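Local coordinates for glutaconate CoA-transferase subunit A (Acidaminococcus fermentans, PDB 1POI), which catalyses the transfer of the coenzyme A moiety from acetyl-CoA to (R)-2-hydroxyglutarate and related acids such as glutaconate, a step of glutamate degradation, at residues K67-Y73 with T96-Q102; K2-L6 with V234-V238; I177-Q181 with C249-Y253; F36-R40 with W280-D286. All coordinates share one frame; numbering follows the deposited sequence.

Contact 1 (K67-Y73 with T96-Q102); sequences KAYINCY and TMEDYSQ
Asn71 and Asp99 stand side by side on adjacent parallel strands, their short polar side chains pointing the same way. Asn71 ND2 donates to Asp99 OD1 over 3.1 Å along an almost straight N-H line (177°); the acceptor lies in the amide plane, although the carboxylate is turned 58° from it. The Asn71 amide carbon is anti to the main-chain nitrogen (chi1 -169°), which lays the amide alongside its partner. An acid suits this place, since Asp99 OD2 bonds a basic and an aromatic side chain of the other protein's chain. On the same face Met97 runs beside Tyr69, its SD at the ring edge and 5.3 Å from the centroid, a Met-aromatic contact. On the other face Ile70 CG2 meets the rim of the Tyr100 ring, 3.3 Å from CD2. Four backbone bonds bind the strands, among them Glu98 N to Tyr69 O (2.9 Å), and the hydroxyl of Thr96 adds a side-chain bond at the start, OG1 donating head-on to Lys67 O at 2.7 Å. A valine in place of this threonine keeps the branched shape but would probably leave Lys67 O without its hydroxyl donor. Strand 66-71 leads through helix 84-92 into 96-99, a beta-alpha-beta crossover; Phe86 and Phe90 of that helix cover Met97, Ile105 of helix 102-114 covers Ile70 and Tyr100, and strand 46-49 flanks 66-71 on its other side.

Contact 2 (K2-L6 with V234-V238); sequences KVMTL and VDAVV
Val234 offers its carbonyl oxygen to the ammonium group of Lys2, whose chain runs out fully extended to reach it; the modelled NZ to O separation is doubtfully short, so its exact length carries little weight. At Asp235 the backbone O lies 3.3 Å from Lys2 CB, while the carboxylate turns away and binds Thr207 N through OD2. A glutamate replacing Lys2 would probably be repelled by the carbonyl oxygens of Val234 and Asp235 and leave Val234 O without its ammonium donor. Ala236 has a methyl small enough to let the thioether of Met4 lie against it, SD to CB 3.8 Å; Met4 CG sits between its own N and carbonyl carbon (chi1 76°), bringing the sulfur to that side. Val237 is gripped by both backbone groups: its N donates to Lys2 O (2.8 Å, 172°) from above the carbonyl plane, and its O accepts from Met4 N at 3.1 Å, a single bridge opposite Val3. Val238 then packs CG1 on Leu6 CB at 3.5 Å, where Thr5 N-caps helix 6-13 through Asp8 N. Two main-chain bonds, an ammonium group set among carbonyl oxygens and apolar packing imply that the N-terminal segment is tied alongside strand 236-239, the sheet's outermost strand within this chain, largely through backbone groups.

Contact 3 (I177-Q181 with C249-Y253); sequences IHAQQ and CYGLY
Gln180 supplies the hydrogen bond that joins the segments: its NE2 donates to Tyr250 O at 3.2 Å, in the carbonyl plane and on a lone pair, though the N-H line is bent (140°) and the acceptor is tilted from the amide plane. A bend at the second torsion (chi2 83°) turns the amide toward that oxygen. The other end of the amide is also used, OE1 accepting from Trp191 N, so a glutamine, donor and acceptor in one group, fits between two backbones. Apolar packing comes from the same side chain, whose CG lies alongside Leu252 CD1 at 3.5 Å. This joins the end of strand 174-179, a member of the parallel Rossmann-like sheet, to the loop leading toward helix 257-266. Both segments hold a classic beta bulge, Gln180 and Gln181 facing Arg189, and Leu252 and Tyr253 facing Cys249. In the second, Cys249 O accepts from both Leu252 N and Tyr253 N, closing a compact turn in which Gly251 takes a positive phi. Sulfur contacts follow: Cys249 SG lies 3.7 Å from Gln180 NE2 and at the edge of the His178 ring, 5.3 Å from its centroid. The remaining link is indirect: His178 NE2 and Tyr253 OH each bond Glu212 OE2, while His178 ND1 bonds Thr210 OG1, giving both ring nitrogens partners.

Contact 4 (F36-R40 with W280-D286); sequences FEILR and WVFDLKD
Arg40 reaches across to the backbone of 280-286, where its NE donates to Val281 O at 3.1 Å (158°). Its chain runs out straight and then bends at the third torsion (chi3 -67°), which turns NE toward that oxygen. Val281 O lies near the guanidinium plane, yet the donor comes from above the carbonyl plane; NH2 adds a weak second bond to the same oxygen. Leu284 O lies over one face of the guanidinium, so near NE (3.1 Å) that it may favour the charge, though the angle is too poor for a hydrogen bond. Val281 carries the apolar half: its CG2 sits over the centre of the Phe36 ring in a CH-pi contact, 3.7 Å from the centroid, while CG1 rests against Leu39 CB. A beta-branched valine presents one methyl to each of these neighbours. Phe282 turns its edge to Leu39 O, CE1 3.7 Å away. The setting is a helix-to-helix junction: helix 32-40, the crossover between parallel strands 19-22 and 46-49, meets a segment whose turn at 280-282 is of the wider pi type, and arginine suits it as a long, flat donor able to put two N-H groups on one oxygen. Around this shell, Leu284 N bonds Val281 O from the face opposite Arg40 NE. Glu37 steadies the guanidinium by a salt bridge, OE1 to Arg40 NH1 at 2.7 Å, whose hydrogen bond is bent and weak, and is itself held by Lys7 and Gln41. Met59 of helix 55-62 packs on both Phe36 and Val281, and Tyr290 meets the Phe36 ring nearly at right angles.

Contacts 1 and 2 mark the two outermost strands of the seven-stranded parallel sheet within this chain, their centres about 29 Å apart on opposite sides of the chain's centre. Contact 3 starts from strand 174-179, two places in from the strand of contact 2; the nearest atoms of contacts 2 and 3 are about 6 Å apart. Contact 4 binds a crossover helix to the C-terminal helices and touches contact 2, with Leu6 O lying 3.7 Å from Glu37 CG. Contacts 2 and 4 alternate along the sequence, whereas contact 1 is nested within both. Contacts 1 and 3 both border the chain of the other protein, whereas no other chain touches contact 4.

Contact 1 (K67-Y73 with T96-Q102)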
loop_
_atom_site.group_PDB
_atom_site.type_symbol
_atom_site.label_atom_id
_atom_site.label_comp_id
_atom_site.label_asym_id
_atom_site.label_seq_id
_atom_site.Cartn_x
_atom_site.Cartn_y
_atom_site.Cartn_z
ATOM N N LYS A 67 -13.709 30.358 -30.950
ATOM C CA LYS A 67 -13.980 31.777 -31.219
ATOM C C LYS A 67 -12.761 32.606 -30.864
ATOM O O LYS A 67 -12.313 33.441 -31.635
ATOM C CB LYS A 67 -15.203 32.201 -30.395
ATOM C CG LYS A 67 -15.831 33.538 -30.771
ATOM C CD LYS A 67 -17.113 33.832 -29.968
ATOM C CE LYS A 67 -16.822 34.183 -28.504
ATOM N NZ LYS A 67 -18.026 34.733 -27.762
ATOM N N ALA A 68 -12.208 32.341 -29.689
ATOM C CA ALA A 68 -11.013 33.020 -29.209
ATOM C C ALA A 68 -10.246 31.973 -28.412
ATOM O O ALA A 68 -10.850 31.167 -27.678
ATOM C CB ALA A 68 -11.390 34.182 -28.322
ATOM N N TYR A 69 -8.929 31.984 -28.551
ATOM C CA TYR A 69 -8.071 31.016 -27.883
ATOM C C TYR A 69 -6.973 31.770 -27.143
ATOM O O TYR A 69 -6.291 32.620 -27.742
ATOM C CB TYR A 69 -7.483 30.106 -28.961
ATOM C CG TYR A 69 -6.488 29.078 -28.506
ATOM C CD1 TYR A 69 -6.848 28.052 -27.619
ATOM C CD2 TYR A 69 -5.179 29.110 -28.992
ATOM C CE1 TYR A 69 -5.917 27.081 -27.234
ATOM C CE2 TYR A 69 -4.254 28.157 -28.619
ATOM C CZ TYR A 69 -4.619 27.145 -27.746
ATOM O OH TYR A 69 -3.676 26.203 -27.412
ATOM N N ILE A 70 -6.856 31.516 -25.833
ATOM C CA ILE A 70 -5.854 32.185 -24.991
ATOM C C ILE A 70 -4.671 31.215 -24.958
ATOM O O ILE A 70 -4.748 30.126 -24.387
ATOM C CB ILE A 70 -6.411 32.523 -23.538
ATOM C CG1 ILE A 70 -7.836 33.120 -23.598
ATOM C CG2 ILE A 70 -5.497 33.534 -22.838
ATOM C CD1 ILE A 70 -7.996 34.336 -24.493
ATOM N N ASN A 71 -3.550 31.663 -25.487
ATOM C CA ASN A 71 -2.405 30.795 -25.661
ATOM C C ASN A 71 -1.066 31.060 -24.979
ATOM O O ASN A 71 -0.594 32.217 -24.876
ATOM C CB ASN A 71 -2.162 30.689 -27.170
ATOM C CG ASN A 71 -1.177 29.623 -27.525
ATOM O OD1 ASN A 71 -1.508 28.432 -27.485
ATOM N ND2 ASN A 71 0.048 30.030 -27.856
ATOM N N CYS A 72 -0.419 29.949 -24.608
ATOM C CA CYS A 72 0.914 29.971 -23.991
ATOM C C CYS A 72 1.848 28.977 -24.693
ATOM O O CYS A 72 3.010 29.302 -24.934
ATOM C CB CYS A 72 0.867 29.706 -22.483
ATOM S SG CYS A 72 0.268 28.086 -21.953
ATOM N N TYR A 73 1.299 27.835 -25.119
ATOM C CA TYR A 73 2.057 26.781 -25.786
ATOM C C TYR A 73 1.112 25.725 -26.374
ATOM O O TYR A 73 0.198 25.247 -25.675
ATOM C CB TYR A 73 3.004 26.133 -24.753
ATOM C CG TYR A 73 3.733 24.891 -25.211
ATOM C CD1 TYR A 73 3.149 23.627 -25.080
ATOM C CD2 TYR A 73 4.983 24.983 -25.816
ATOM C CE1 TYR A 73 3.781 22.479 -25.550
ATOM C CE2 TYR A 73 5.631 23.848 -26.291
ATOM C CZ TYR A 73 5.022 22.597 -26.157
ATOM O OH TYR A 73 5.655 21.481 -26.667
ATOM N N THR A 96 -8.952 33.729 -33.673
ATOM C CA THR A 96 -8.781 34.883 -32.769
ATOM C C THR A 96 -7.907 34.341 -31.638
ATOM O O THR A 96 -8.339 33.452 -30.892
ATOM C CB THR A 96 -10.137 35.353 -32.107
ATOM O OG1 THR A 96 -11.198 35.412 -33.069
ATOM C CG2 THR A 96 -9.969 36.723 -31.493
ATOM N N MET A 97 -6.737 34.923 -31.430
ATOM C CA MET A 97 -5.856 34.383 -30.394
ATOM C C MET A 97 -4.978 35.350 -29.612
ATOM O O MET A 97 -4.345 36.242 -30.184
ATOM C CB MET A 97 -4.943 33.326 -31.031
ATOM C CG MET A 97 -3.944 32.687 -30.084
ATOM S SD MET A 97 -2.826 31.625 -30.938
ATOM C CE MET A 97 -1.482 32.726 -31.096
ATOM N N GLU A 98 -4.878 35.106 -28.309
ATOM C CA GLU A 98 -4.039 35.925 -27.435
ATOM C C GLU A 98 -2.883 35.063 -26.909
ATOM O O GLU A 98 -3.017 33.852 -26.761
ATOM C CB GLU A 98 -4.856 36.471 -26.254
ATOM C CG GLU A 98 -4.159 37.556 -25.456
ATOM C CD GLU A 98 -3.584 38.680 -26.324
ATOM O OE1 GLU A 98 -2.468 38.521 -26.845
ATOM O OE2 GLU A 98 -4.228 39.736 -26.482
ATOM N N ASP A 99 -1.747 35.693 -26.657
ATOM C CA ASP A 99 -0.579 35.019 -26.125
ATOM C C ASP A 99 -0.223 35.566 -24.764
ATOM O O ASP A 99 -0.011 36.771 -24.612
ATOM C CB ASP A 99 0.651 35.290 -26.990
ATOM C CG ASP A 99 0.858 34.265 -28.062
ATOM O OD1 ASP A 99 0.702 33.043 -27.792
ATOM O OD2 ASP A 99 1.195 34.709 -29.178
ATOM N N TYR A 100 -0.123 34.671 -23.795
ATOM C CA TYR A 100 0.322 35.003 -22.442
ATOM C C TYR A 100 1.444 33.980 -22.200
ATOM O O TYR A 100 1.516 32.947 -22.878
ATOM C CB TYR A 100 -0.775 34.767 -21.378
ATOM C CG TYR A 100 -1.863 35.826 -21.275
ATOM C CD1 TYR A 100 -1.584 37.115 -20.809
ATOM C CD2 TYR A 100 -3.174 35.533 -21.629
ATOM C CE1 TYR A 100 -2.588 38.080 -20.701
ATOM C CE2 TYR A 100 -4.176 36.494 -21.525
ATOM C CZ TYR A 100 -3.878 37.759 -21.064
ATOM O OH TYR A 100 -4.881 38.691 -20.987
ATOM N N SER A 101 2.323 34.278 -21.256
ATOM C CA SER A 101 3.393 33.368 -20.879
ATOM C C SER A 101 2.651 32.224 -20.181
ATOM O O SER A 101 1.598 32.449 -19.592
ATOM C CB SER A 101 4.302 34.051 -19.865
ATOM O OG SER A 101 3.826 33.810 -18.551
ATOM N N GLN A 102 3.206 31.017 -20.206
ATOM C CA GLN A 102 2.572 29.863 -19.573
ATOM C C GLN A 102 2.407 30.015 -18.062
ATOM O O GLN A 102 1.422 29.558 -17.469
ATOM C CB GLN A 102 3.388 28.618 -19.874
ATOM C CG GLN A 102 2.788 27.335 -19.381
ATOM C CD GLN A 102 3.555 26.146 -19.904
ATOM O OE1 GLN A 102 3.507 25.837 -21.089
ATOM N NE2 GLN A 102 4.266 25.464 -19.015
#

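Contact 2 (K2-L6 with V234-V238)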
loop_
_atom_site.group_PDB
_atom_site.type_symbol
_atom_site.label_atom_id
_atom_site.label_comp_id
_atom_site.label_asym_id
_atom_site.label_seq_id
_atom_site.Cartn_x
_atom_site.Cartn_y
_atom_site.Cartn_z
ATOM N N LYS A 2 -23.853 11.009 -9.756
ATOM C CA LYS A 2 -23.521 11.895 -10.852
ATOM C C LYS A 2 -23.016 11.095 -12.043
ATOM O O LYS A 2 -22.385 11.644 -12.956
ATOM C CB LYS A 2 -22.473 12.881 -10.375
ATOM C CG LYS A 2 -22.871 13.477 -9.041
ATOM C CD LYS A 2 -22.007 14.656 -8.685
ATOM C CE LYS A 2 -22.417 15.207 -7.345
ATOM N NZ LYS A 2 -21.490 16.282 -6.952
ATOM N N VAL A 3 -23.320 9.797 -12.031
ATOM C CA VAL A 3 -22.878 8.893 -13.076
ATOM C C VAL A 3 -23.788 9.007 -14.270
ATOM O O VAL A 3 -24.983 8.718 -14.173
ATOM C CB VAL A 3 -22.863 7.439 -12.598
ATOM C CG1 VAL A 3 -22.313 6.549 -13.702
ATOM C CG2 VAL A 3 -22.015 7.308 -11.352
ATOM N N MET A 4 -23.212 9.413 -15.399
ATOM C CA MET A 4 -23.973 9.576 -16.620
ATOM C C MET A 4 -23.097 9.340 -17.848
ATOM O O MET A 4 -21.882 9.529 -17.793
ATOM C CB MET A 4 -24.599 10.967 -16.632
ATOM C CG MET A 4 -23.670 12.102 -16.955
ATOM S SD MET A 4 -24.478 13.690 -16.625
ATOM C CE MET A 4 -26.202 13.338 -17.088
ATOM N N THR A 5 -23.711 8.911 -18.947
ATOM C CA THR A 5 -22.971 8.631 -20.172
ATOM C C THR A 5 -22.244 9.857 -20.694
ATOM O O THR A 5 -22.655 10.974 -20.435
ATOM C CB THR A 5 -23.880 8.071 -21.281
ATOM O OG1 THR A 5 -24.408 9.140 -22.085
ATOM C CG2 THR A 5 -25.024 7.265 -20.670
ATOM N N LEU A 6 -21.191 9.647 -21.471
ATOM C CA LEU A 6 -20.423 10.766 -21.991
ATOM C C LEU A 6 -21.226 11.594 -22.983
ATOM O O LEU A 6 -20.851 12.731 -23.272
ATOM C CB LEU A 6 -19.091 10.296 -22.605
ATOM C CG LEU A 6 -18.201 11.409 -23.163
ATOM C CD1 LEU A 6 -17.904 12.402 -22.081
ATOM C CD2 LEU A 6 -16.915 10.884 -23.747
ATOM N N VAL A 234 -17.932 18.539 -8.400
ATOM C CA VAL A 234 -18.112 17.710 -9.577
ATOM C C VAL A 234 -19.573 17.438 -9.948
ATOM O O VAL A 234 -20.349 16.938 -9.123
ATOM C CB VAL A 234 -17.365 16.372 -9.337
ATOM C CG1 VAL A 234 -17.717 15.335 -10.385
ATOM C CG2 VAL A 234 -15.868 16.628 -9.278
ATOM N N ASP A 235 -19.926 17.691 -11.215
ATOM C CA ASP A 235 -21.302 17.482 -11.704
ATOM C C ASP A 235 -21.577 16.212 -12.482
ATOM O O ASP A 235 -22.618 15.589 -12.282
ATOM C CB ASP A 235 -21.728 18.666 -12.537
ATOM C CG ASP A 235 -21.698 19.902 -11.762
ATOM O OD1 ASP A 235 -22.610 20.034 -10.916
ATOM O OD2 ASP A 235 -20.738 20.695 -11.950
ATOM N N ALA A 236 -20.692 15.886 -13.424
ATOM C CA ALA A 236 -20.833 14.664 -14.244
ATOM C C ALA A 236 -19.627 13.717 -14.151
ATOM O O ALA A 236 -18.487 14.132 -14.406
ATOM C CB ALA A 236 -21.070 15.029 -15.715
ATOM N N VAL A 237 -19.887 12.471 -13.760
ATOM C CA VAL A 237 -18.864 11.421 -13.666
ATOM C C VAL A 237 -19.138 10.443 -14.798
ATOM O O VAL A 237 -20.231 9.880 -14.882
ATOM C CB VAL A 237 -18.914 10.631 -12.329
ATOM C CG1 VAL A 237 -18.010 9.429 -12.420
ATOM C CG2 VAL A 237 -18.440 11.483 -11.182
ATOM N N VAL A 238 -18.151 10.248 -15.665
ATOM C CA VAL A 238 -18.294 9.339 -16.809
ATOM C C VAL A 238 -17.193 8.262 -16.869
ATOM O O VAL A 238 -16.000 8.577 -16.871
ATOM C CB VAL A 238 -18.261 10.137 -18.156
ATOM C CG1 VAL A 238 -18.575 9.223 -19.312
ATOM C CG2 VAL A 238 -19.220 11.317 -18.119
#

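Contact 3 (I177-Q181 with C249-Y253)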
loop_
_atom_site.group_PDB
_atom_site.type_symbol
_atom_site.label_atom_id
_atom_site.label_comp_id
_atom_site.label_asym_id
_atom_site.label_seq_id
_atom_site.Cartn_x
_atom_site.Cartn_y
_atom_site.Cartn_z
ATOM N N ILE A 177 -11.812 17.260 -17.093
ATOM C CA ILE A 177 -10.568 16.596 -16.681
ATOM C C ILE A 177 -10.670 15.047 -16.658
ATOM O O ILE A 177 -11.758 14.471 -16.461
ATOM C CB ILE A 177 -10.070 17.104 -15.275
ATOM C CG1 ILE A 177 -10.946 16.553 -14.155
ATOM C CG2 ILE A 177 -10.019 18.621 -15.221
ATOM C CD1 ILE A 177 -10.605 17.150 -12.810
ATOM N N HIS A 178 -9.538 14.373 -16.850
ATOM C CA HIS A 178 -9.535 12.915 -16.847
ATOM C C HIS A 178 -8.774 12.353 -15.638
ATOM O O HIS A 178 -7.617 12.688 -15.418
ATOM C CB HIS A 178 -8.921 12.384 -18.144
ATOM C CG HIS A 178 -9.056 10.908 -18.290
ATOM N ND1 HIS A 178 -10.268 10.304 -18.526
ATOM C CD2 HIS A 178 -8.176 9.909 -18.072
ATOM C CE1 HIS A 178 -10.136 8.994 -18.429
ATOM N NE2 HIS A 178 -8.874 8.730 -18.152
ATOM N N ALA A 179 -9.394 11.467 -14.880
ATOM C CA ALA A 179 -8.737 10.934 -13.704
ATOM C C ALA A 179 -8.793 9.413 -13.658
ATOM O O ALA A 179 -9.585 8.798 -14.380
ATOM C CB ALA A 179 -9.388 11.516 -12.485
ATOM N N GLN A 180 -7.992 8.801 -12.782
ATOM C CA GLN A 180 -7.958 7.345 -12.683
ATOM C C GLN A 180 -9.118 6.725 -11.940
ATOM O O GLN A 180 -9.544 5.624 -12.282
ATOM C CB GLN A 180 -6.643 6.848 -12.104
ATOM C CG GLN A 180 -5.448 7.133 -12.982
ATOM C CD GLN A 180 -4.948 8.525 -12.773
ATOM O OE1 GLN A 180 -5.596 9.325 -12.110
ATOM N NE2 GLN A 180 -3.765 8.811 -13.260
ATOM N N GLN A 181 -9.631 7.404 -10.925
ATOM C CA GLN A 181 -10.772 6.866 -10.166
ATOM C C GLN A 181 -11.686 7.992 -9.675
ATOM O O GLN A 181 -11.219 9.113 -9.386
ATOM C CB GLN A 181 -10.297 6.064 -8.947
ATOM C CG GLN A 181 -9.272 4.982 -9.219
ATOM C CD GLN A 181 -8.661 4.471 -7.944
ATOM O OE1 GLN A 181 -7.849 5.159 -7.321
ATOM N NE2 GLN A 181 -9.061 3.273 -7.527
ATOM N N CYS A 249 -1.207 8.397 -18.755
ATOM C CA CYS A 249 -2.119 8.456 -17.662
ATOM C C CYS A 249 -1.420 7.644 -16.603
ATOM O O CYS A 249 -1.482 6.400 -16.584
ATOM C CB CYS A 249 -3.448 7.866 -18.050
ATOM S SG CYS A 249 -4.598 7.781 -16.699
ATOM N N TYR A 250 -0.660 8.383 -15.799
ATOM C CA TYR A 250 0.141 7.881 -14.704
ATOM C C TYR A 250 -0.346 6.611 -14.015
ATOM O O TYR A 250 -1.480 6.533 -13.549
ATOM C CB TYR A 250 0.315 9.001 -13.674
ATOM C CG TYR A 250 1.299 8.679 -12.570
ATOM C CD1 TYR A 250 0.902 7.941 -11.456
ATOM C CD2 TYR A 250 2.640 9.063 -12.664
ATOM C CE1 TYR A 250 1.800 7.587 -10.482
ATOM C CE2 TYR A 250 3.556 8.708 -11.674
ATOM C CZ TYR A 250 3.123 7.972 -10.596
ATOM O OH TYR A 250 4.011 7.578 -9.617
ATOM N N GLY A 251 0.527 5.608 -13.964
ATOM C CA GLY A 251 0.211 4.370 -13.284
ATOM C C GLY A 251 -0.705 3.451 -14.039
ATOM O O GLY A 251 -1.002 2.345 -13.574
ATOM N N LEU A 252 -1.169 3.893 -15.203
ATOM C CA LEU A 252 -2.048 3.058 -15.992
ATOM C C LEU A 252 -1.510 2.723 -17.377
ATOM O O LEU A 252 -1.413 1.548 -17.733
ATOM C CB LEU A 252 -3.439 3.672 -16.082
ATOM C CG LEU A 252 -4.235 3.557 -14.784
ATOM C CD1 LEU A 252 -5.566 4.248 -14.932
ATOM C CD2 LEU A 252 -4.455 2.113 -14.417
ATOM N N TYR A 253 -1.127 3.730 -18.148
ATOM C CA TYR A 253 -0.635 3.462 -19.488
ATOM C C TYR A 253 0.195 4.589 -20.018
ATOM O O TYR A 253 0.098 5.700 -19.539
ATOM C CB TYR A 253 -1.788 3.133 -20.453
ATOM C CG TYR A 253 -2.959 4.102 -20.423
ATOM C CD1 TYR A 253 -2.933 5.283 -21.167
ATOM C CD2 TYR A 253 -4.078 3.843 -19.645
ATOM C CE1 TYR A 253 -3.984 6.167 -21.130
ATOM C CE2 TYR A 253 -5.131 4.727 -19.601
ATOM C CZ TYR A 253 -5.080 5.884 -20.345
ATOM O OH TYR A 253 -6.146 6.752 -20.317
#

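Contact 4 (F36-R40 with W280-D286)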
loop_
_atom_site.group_PDB
_atom_site.type_symbol
_atom_site.label_atom_id
_atom_site.label_comp_id
_atom_site.label_asym_id
_atom_site.label_seq_id
_atom_site.Cartn_x
_atom_site.Cartn_y
_atom_site.Cartn_z
ATOM N N PHE A 36 -13.704 14.297 -28.022
ATOM C CA PHE A 36 -14.298 13.689 -29.189
ATOM C C PHE A 36 -15.779 13.987 -29.263
ATOM O O PHE A 36 -16.275 14.321 -30.325
ATOM C CB PHE A 36 -14.052 12.178 -29.220
ATOM C CG PHE A 36 -12.824 11.792 -29.979
ATOM C CD1 PHE A 36 -11.777 12.693 -30.127
ATOM C CD2 PHE A 36 -12.724 10.534 -30.574
ATOM C CE1 PHE A 36 -10.639 12.362 -30.866
ATOM C CE2 PHE A 36 -11.586 10.193 -31.322
ATOM C CZ PHE A 36 -10.541 11.114 -31.464
ATOM N N GLU A 37 -16.473 13.885 -28.135
ATOM C CA GLU A 37 -17.912 14.129 -28.076
ATOM C C GLU A 37 -18.244 15.621 -28.312
ATOM O O GLU A 37 -19.249 15.959 -28.946
ATOM C CB GLU A 37 -18.477 13.641 -26.752
ATOM C CG GLU A 37 -19.984 13.556 -26.746
ATOM C CD GLU A 37 -20.542 12.303 -27.422
ATOM O OE1 GLU A 37 -19.762 11.374 -27.756
ATOM O OE2 GLU A 37 -21.786 12.229 -27.584
ATOM N N ILE A 38 -17.398 16.513 -27.819
ATOM C CA ILE A 38 -17.606 17.926 -28.049
ATOM C C ILE A 38 -17.692 18.099 -29.567
ATOM O O ILE A 38 -18.704 18.570 -30.091
ATOM C CB ILE A 38 -16.449 18.753 -27.444
ATOM C CG1 ILE A 38 -16.656 18.908 -25.933
ATOM C CG2 ILE A 38 -16.320 20.086 -28.121
ATOM C CD1 ILE A 38 -15.464 19.549 -25.185
ATOM N N LEU A 39 -16.683 17.632 -30.289
ATOM C CA LEU A 39 -16.680 17.731 -31.759
ATOM C C LEU A 39 -17.893 17.045 -32.386
ATOM O O LEU A 39 -18.647 17.642 -33.168
ATOM C CB LEU A 39 -15.425 17.086 -32.342
ATOM C CG LEU A 39 -14.157 17.900 -32.231
ATOM C CD1 LEU A 39 -13.041 17.161 -32.914
ATOM C CD2 LEU A 39 -14.371 19.232 -32.885
ATOM N N ARG A 40 -18.065 15.784 -32.019
ATOM C CA ARG A 40 -19.149 14.958 -32.514
ATOM C C ARG A 40 -20.507 15.614 -32.284
ATOM O O ARG A 40 -21.469 15.302 -32.978
ATOM C CB ARG A 40 -19.091 13.586 -31.819
ATOM C CG ARG A 40 -19.833 12.448 -32.500
ATOM C CD ARG A 40 -19.663 11.135 -31.749
ATOM N NE ARG A 40 -18.276 10.693 -31.810
ATOM C CZ ARG A 40 -17.588 10.214 -30.776
ATOM N NH1 ARG A 40 -18.158 10.100 -29.587
ATOM N NH2 ARG A 40 -16.313 9.886 -30.922
ATOM N N TRP A 280 -11.964 8.566 -37.200
ATOM C CA TRP A 280 -11.803 8.413 -35.745
ATOM C C TRP A 280 -12.850 9.091 -34.845
ATOM O O TRP A 280 -13.197 8.563 -33.776
ATOM C CB TRP A 280 -10.391 8.843 -35.334
ATOM C CG TRP A 280 -9.347 7.903 -35.853
ATOM C CD1 TRP A 280 -8.594 8.056 -36.976
ATOM C CD2 TRP A 280 -9.034 6.607 -35.335
ATOM N NE1 TRP A 280 -7.851 6.928 -37.205
ATOM C CE2 TRP A 280 -8.098 6.023 -36.213
ATOM C CE3 TRP A 280 -9.458 5.881 -34.210
ATOM C CZ2 TRP A 280 -7.579 4.754 -36.009
ATOM C CZ3 TRP A 280 -8.938 4.607 -34.009
ATOM C CH2 TRP A 280 -8.009 4.062 -34.909
ATOM N N VAL A 281 -13.369 10.237 -35.289
ATOM C CA VAL A 281 -14.358 10.977 -34.524
ATOM C C VAL A 281 -15.809 10.828 -34.984
ATOM O O VAL A 281 -16.612 10.090 -34.383
ATOM C CB VAL A 281 -14.018 12.471 -34.516
ATOM C CG1 VAL A 281 -14.958 13.214 -33.588
ATOM C CG2 VAL A 281 -12.571 12.677 -34.100
ATOM N N PHE A 282 -16.116 11.478 -36.102
ATOM C CA PHE A 282 -17.470 11.513 -36.629
ATOM C C PHE A 282 -18.107 10.191 -36.999
ATOM O O PHE A 282 -19.308 10.008 -36.798
ATOM C CB PHE A 282 -17.539 12.520 -37.759
ATOM C CG PHE A 282 -16.996 13.873 -37.373
ATOM C CD1 PHE A 282 -17.621 14.635 -36.380
ATOM C CD2 PHE A 282 -15.831 14.368 -37.963
ATOM C CE1 PHE A 282 -17.099 15.853 -35.978
ATOM C CE2 PHE A 282 -15.287 15.607 -37.560
ATOM C CZ PHE A 282 -15.922 16.351 -36.569
ATOM N N ASP A 283 -17.314 9.249 -37.491
ATOM C CA ASP A 283 -17.857 7.954 -37.856
ATOM C C ASP A 283 -18.127 6.996 -36.707
ATOM O O ASP A 283 -18.883 6.039 -36.885
ATOM C CB ASP A 283 -16.981 7.274 -38.911
ATOM C CG ASP A 283 -17.345 7.689 -40.336
ATOM O OD1 ASP A 283 -18.526 8.028 -40.605
ATOM O OD2 ASP A 283 -16.437 7.676 -41.195
ATOM N N LEU A 284 -17.565 7.255 -35.525
ATOM C CA LEU A 284 -17.767 6.348 -34.387
ATOM C C LEU A 284 -18.886 6.801 -33.446
ATOM O O LEU A 284 -18.898 7.945 -33.009
ATOM C CB LEU A 284 -16.460 6.174 -33.618
ATOM C CG LEU A 284 -15.249 5.894 -34.509
ATOM C CD1 LEU A 284 -14.001 5.751 -33.679
ATOM C CD2 LEU A 284 -15.488 4.638 -35.292
ATOM N N LYS A 285 -19.797 5.884 -33.119
ATOM C CA LYS A 285 -20.948 6.148 -32.252
ATOM C C LYS A 285 -20.632 6.505 -30.806
ATOM O O LYS A 285 -21.383 7.236 -30.162
ATOM C CB LYS A 285 -21.890 4.943 -32.247
ATOM C CG LYS A 285 -23.155 5.155 -31.435
ATOM C CD LYS A 285 -23.910 3.854 -31.185
ATOM C CE LYS A 285 -25.120 4.092 -30.263
ATOM N NZ LYS A 285 -25.826 2.838 -29.838
ATOM N N ASP A 286 -19.571 5.929 -30.265
ATOM C CA ASP A 286 -19.194 6.193 -28.883
ATOM C C ASP A 286 -17.774 5.730 -28.603
ATOM O O ASP A 286 -17.128 5.146 -29.481
ATOM C CB ASP A 286 -20.171 5.517 -27.928
ATOM C CG ASP A 286 -20.295 4.050 -28.174
ATOM O OD1 ASP A 286 -19.492 3.527 -28.961
ATOM O OD2 ASP A 286 -21.181 3.402 -27.568
HETATM O O HOH W 1 -21.453 9.098 -27.427
#